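Local coordinates for protein probable enoyl-CoA hydratase/isomerase (Pseudomonas aeruginosa PAO1, PDB 5YLO) that probably shifts the double bond of enoyl-CoA esters, as a Delta3,Delta2-enoyl-CoA isomerase of the crotonase superfamily linked to unsaturated fatty acid metabolism, at residues M140-D145 with L164-E169. Numbering follows the deposited sequence.
Sequences MAYCPD and LLFLDE
The hydroxyl of Tyr142 meets the edge of the Phe166 ring, its OH lying near the ring plane and 4.3 Å from CE1, while the Phe166 ring also meets that of Phe210 of the second subunit with the planes inclined by about 35°. A flat aromatic suits Phe166, which packs on Thr213 there too. Around the Tyr142 ring, the carbonyl of Leu165 approaches obliquely, its O 4.4 Å from CE2. Both approaches are longer than van der Waals contact. With CG swung roughly opposite the backbone N (chi1 -158°), Tyr142 reaches from its loop toward the last turn of helix 158-166. In this crotonase-family trimer, the loop before helix 146-156 and the end of helix 158-166 come together against a neighbouring subunit. Tyrosine suits this border: its side chain packs on Tyr137 and on Ala209 of the second subunit, and its OH is hydrogen-bonded to OG1 of Thr213 there. The short carboxylate of buried Asp145 suits the same site, its OD2 hydrogen-bonded to that threonine oxygen, so one hydroxyl of the neighbour joins two side chains of the loop. The apolar side chain of Leu165 packs on Ala148 and Leu152 of helix 146-156; its CD2 comes to 4.7 Å from CB of Asp145.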
ATOM      1  N   MET A 140       4.080 -26.636  12.756  1.00 69.92           N
ATOM      2  CA  MET A 140       3.753 -27.308  14.000  1.00 79.71           C
ATOM      3  C   MET A 140       2.879 -26.479  14.930  1.00 79.52           C
ATOM      4  O   MET A 140       2.323 -27.037  15.883  1.00 84.68           O
ATOM      5  CB  MET A 140       5.041 -27.704  14.739  1.00 93.73           C
ATOM      6  CG  MET A 140       5.987 -28.537  13.888  1.00 95.37           C
ATOM      7  SD  MET A 140       5.249 -30.088  13.331  1.00193.86           S
ATOM      8  CE  MET A 140       6.316 -30.494  11.948  1.00 78.16           C
ATOM      9  N   ALA A 141       2.734 -25.178  14.682  1.00 73.98           N
ATOM     10  CA  ALA A 141       1.910 -24.314  15.514  1.00 64.61           C
ATOM     11  C   ALA A 141       1.438 -23.130  14.680  1.00 64.87           C
ATOM     12  O   ALA A 141       1.866 -22.935  13.540  1.00 57.11           O
ATOM     13  CB  ALA A 141       2.670 -23.836  16.755  1.00 69.62           C
ATOM     14  N   TYR A 142       0.544 -22.336  15.270  1.00 79.44           N
ATOM     15  CA  TYR A 142      -0.008 -21.148  14.627  1.00 68.13           C
ATOM     16  C   TYR A 142       0.114 -19.975  15.589  1.00 69.85           C
ATOM     17  O   TYR A 142      -0.475 -19.996  16.675  1.00 62.39           O
ATOM     18  CB  TYR A 142      -1.468 -21.367  14.221  1.00 60.12           C
ATOM     19  CG  TYR A 142      -1.943 -20.437  13.131  1.00 59.53           C
ATOM     20  CD1 TYR A 142      -2.373 -19.149  13.427  1.00 55.54           C
ATOM     21  CD2 TYR A 142      -1.961 -20.846  11.804  1.00 62.94           C
ATOM     22  CE1 TYR A 142      -2.805 -18.296  12.433  1.00 52.37           C
ATOM     23  CE2 TYR A 142      -2.394 -19.999  10.802  1.00 68.69           C
ATOM     24  CZ  TYR A 142      -2.815 -18.726  11.123  1.00 57.65           C
ATOM     25  OH  TYR A 142      -3.246 -17.879  10.130  1.00 60.43           O
ATOM     26  N   CYS A 143       0.867 -18.953  15.189  1.00 78.11           N
ATOM     27  CA  CYS A 143       1.151 -17.826  16.061  1.00 83.97           C
ATOM     28  C   CYS A 143      -0.041 -16.880  16.142  1.00 87.51           C
ATOM     29  O   CYS A 143      -0.912 -16.884  15.268  1.00 97.08           O
ATOM     30  CB  CYS A 143       2.375 -17.067  15.561  1.00 82.40           C
ATOM     31  SG  CYS A 143       3.855 -18.075  15.330  1.00 64.35           S
ATOM     32  N   PRO A 144      -0.116 -16.076  17.203  1.00 79.70           N
ATOM     33  CA  PRO A 144      -1.122 -15.005  17.251  1.00 76.80           C
ATOM     34  C   PRO A 144      -1.004 -14.098  16.034  1.00 80.73           C
ATOM     35  O   PRO A 144       0.081 -13.616  15.698  1.00 84.39           O
ATOM     36  CB  PRO A 144      -0.789 -14.255  18.545  1.00 80.57           C
ATOM     37  CG  PRO A 144       0.111 -15.147  19.333  1.00 86.80           C
ATOM     38  CD  PRO A 144       0.486 -16.344  18.519  1.00 84.84           C
ATOM     39  N   ASP A 145      -2.138 -13.861  15.378  1.00 70.94           N
ATOM     40  CA  ASP A 145      -2.175 -13.166  14.099  1.00 70.66           C
ATOM     41  C   ASP A 145      -2.854 -11.804  14.180  1.00 63.13           C
ATOM     42  O   ASP A 145      -3.163 -11.218  13.138  1.00 51.40           O
ATOM     43  CB  ASP A 145      -2.873 -14.038  13.050  1.00 70.98           C
ATOM     44  CG  ASP A 145      -4.279 -14.444  13.467  1.00 77.78           C
ATOM     45  OD1 ASP A 145      -4.530 -14.563  14.684  1.00 87.32           O
ATOM     46  OD2 ASP A 145      -5.133 -14.647  12.578  1.00 73.17           O
ATOM     47  N   LEU A 164       3.080 -15.346   3.614  1.00 39.65           N
ATOM     48  CA  LEU A 164       3.859 -15.507   4.836  1.00 44.31           C
ATOM     49  C   LEU A 164       3.023 -16.120   5.954  1.00 44.93           C
ATOM     50  O   LEU A 164       3.529 -16.924   6.745  1.00 45.25           O
ATOM     51  CB  LEU A 164       4.427 -14.157   5.269  1.00 51.09           C
ATOM     52  CG  LEU A 164       5.274 -14.157   6.541  1.00 53.02           C
ATOM     53  CD1 LEU A 164       6.418 -15.149   6.406  1.00 57.26           C
ATOM     54  CD2 LEU A 164       5.798 -12.759   6.834  1.00 46.17           C
ATOM     55  N   LEU A 165       1.743 -15.757   6.034  1.00 38.85           N
ATOM     56  CA  LEU A 165       0.901 -16.260   7.113  1.00 44.19           C
ATOM     57  C   LEU A 165       0.410 -17.679   6.842  1.00 53.58           C
ATOM     58  O   LEU A 165       0.398 -18.514   7.754  1.00 50.89           O
ATOM     59  CB  LEU A 165      -0.285 -15.321   7.334  1.00 37.55           C
ATOM     60  CG  LEU A 165       0.015 -14.016   8.076  1.00 44.71           C
ATOM     61  CD1 LEU A 165      -1.100 -13.001   7.860  1.00 34.97           C
ATOM     62  CD2 LEU A 165       0.216 -14.281   9.561  1.00 49.81           C
ATOM     63  N   PHE A 166       0.002 -17.976   5.609  1.00 48.24           N
ATOM     64  CA  PHE A 166      -0.619 -19.266   5.327  1.00 48.46           C
ATOM     65  C   PHE A 166       0.391 -20.364   5.028  1.00 51.35           C
ATOM     66  O   PHE A 166       0.133 -21.531   5.346  1.00 59.10           O
ATOM     67  CB  PHE A 166      -1.602 -19.142   4.158  1.00 48.40           C
ATOM     68  CG  PHE A 166      -2.779 -18.247   4.442  1.00 48.24           C
ATOM     69  CD1 PHE A 166      -3.064 -17.835   5.736  1.00 46.20           C
ATOM     70  CD2 PHE A 166      -3.607 -17.823   3.416  1.00 56.75           C
ATOM     71  CE1 PHE A 166      -4.144 -17.014   5.997  1.00 42.82           C
ATOM     72  CE2 PHE A 166      -4.691 -17.003   3.671  1.00 53.53           C
ATOM     73  CZ  PHE A 166      -4.960 -16.597   4.963  1.00 44.83           C
ATOM     74  N   LEU A 167       1.530 -20.031   4.430  1.00 51.60           N
ATOM     75  CA  LEU A 167       2.578 -21.016   4.220  1.00 53.74           C
ATOM     76  C   LEU A 167       3.463 -21.111   5.455  1.00 55.66           C
ATOM     77  O   LEU A 167       3.661 -20.135   6.182  1.00 58.71           O
ATOM     78  CB  LEU A 167       3.427 -20.656   3.002  1.00 58.85           C
ATOM     79  CG  LEU A 167       2.663 -20.466   1.694  1.00 58.97           C
ATOM     80  CD1 LEU A 167       3.633 -20.222   0.554  1.00 62.52           C
ATOM     81  CD2 LEU A 167       1.783 -21.673   1.417  1.00 65.59           C
ATOM     82  N   ASP A 168       4.008 -22.302   5.687  1.00 66.51           N
ATOM     83  CA  ASP A 168       4.813 -22.530   6.877  1.00 73.36           C
ATOM     84  C   ASP A 168       6.277 -22.140   6.702  1.00 78.25           C
ATOM     85  O   ASP A 168       7.029 -22.177   7.681  1.00 84.08           O
ATOM     86  CB  ASP A 168       4.735 -23.996   7.298  1.00 75.95           C
ATOM     87  CG  ASP A 168       5.847 -24.824   6.700  1.00 94.43           C
ATOM     88  OD1 ASP A 168       5.757 -25.156   5.500  1.00 93.94           O
ATOM     89  OD2 ASP A 168       6.813 -25.132   7.428  1.00106.82           O
ATOM     90  N   GLU A 169       6.700 -21.771   5.497  1.00 70.97           N
ATOM     91  CA  GLU A 169       8.110 -21.494   5.263  1.00 67.40           C
ATOM     92  C   GLU A 169       8.505 -20.154   5.870  1.00 52.60           C
ATOM     93  O   GLU A 169       7.708 -19.215   5.922  1.00 48.99           O
ATOM     94  CB  GLU A 169       8.414 -21.505   3.765  1.00 81.02           C
ATOM     95  CG  GLU A 169       7.756 -20.375   2.988  1.00 84.84           C
ATOM     96  CD  GLU A 169       7.847 -20.560   1.488  1.00 89.15           C
ATOM     97  OE1 GLU A 169       8.265 -21.649   1.044  1.00 82.17           O
ATOM     98  OE2 GLU A 169       7.495 -19.614   0.751  1.00 89.05           O
TER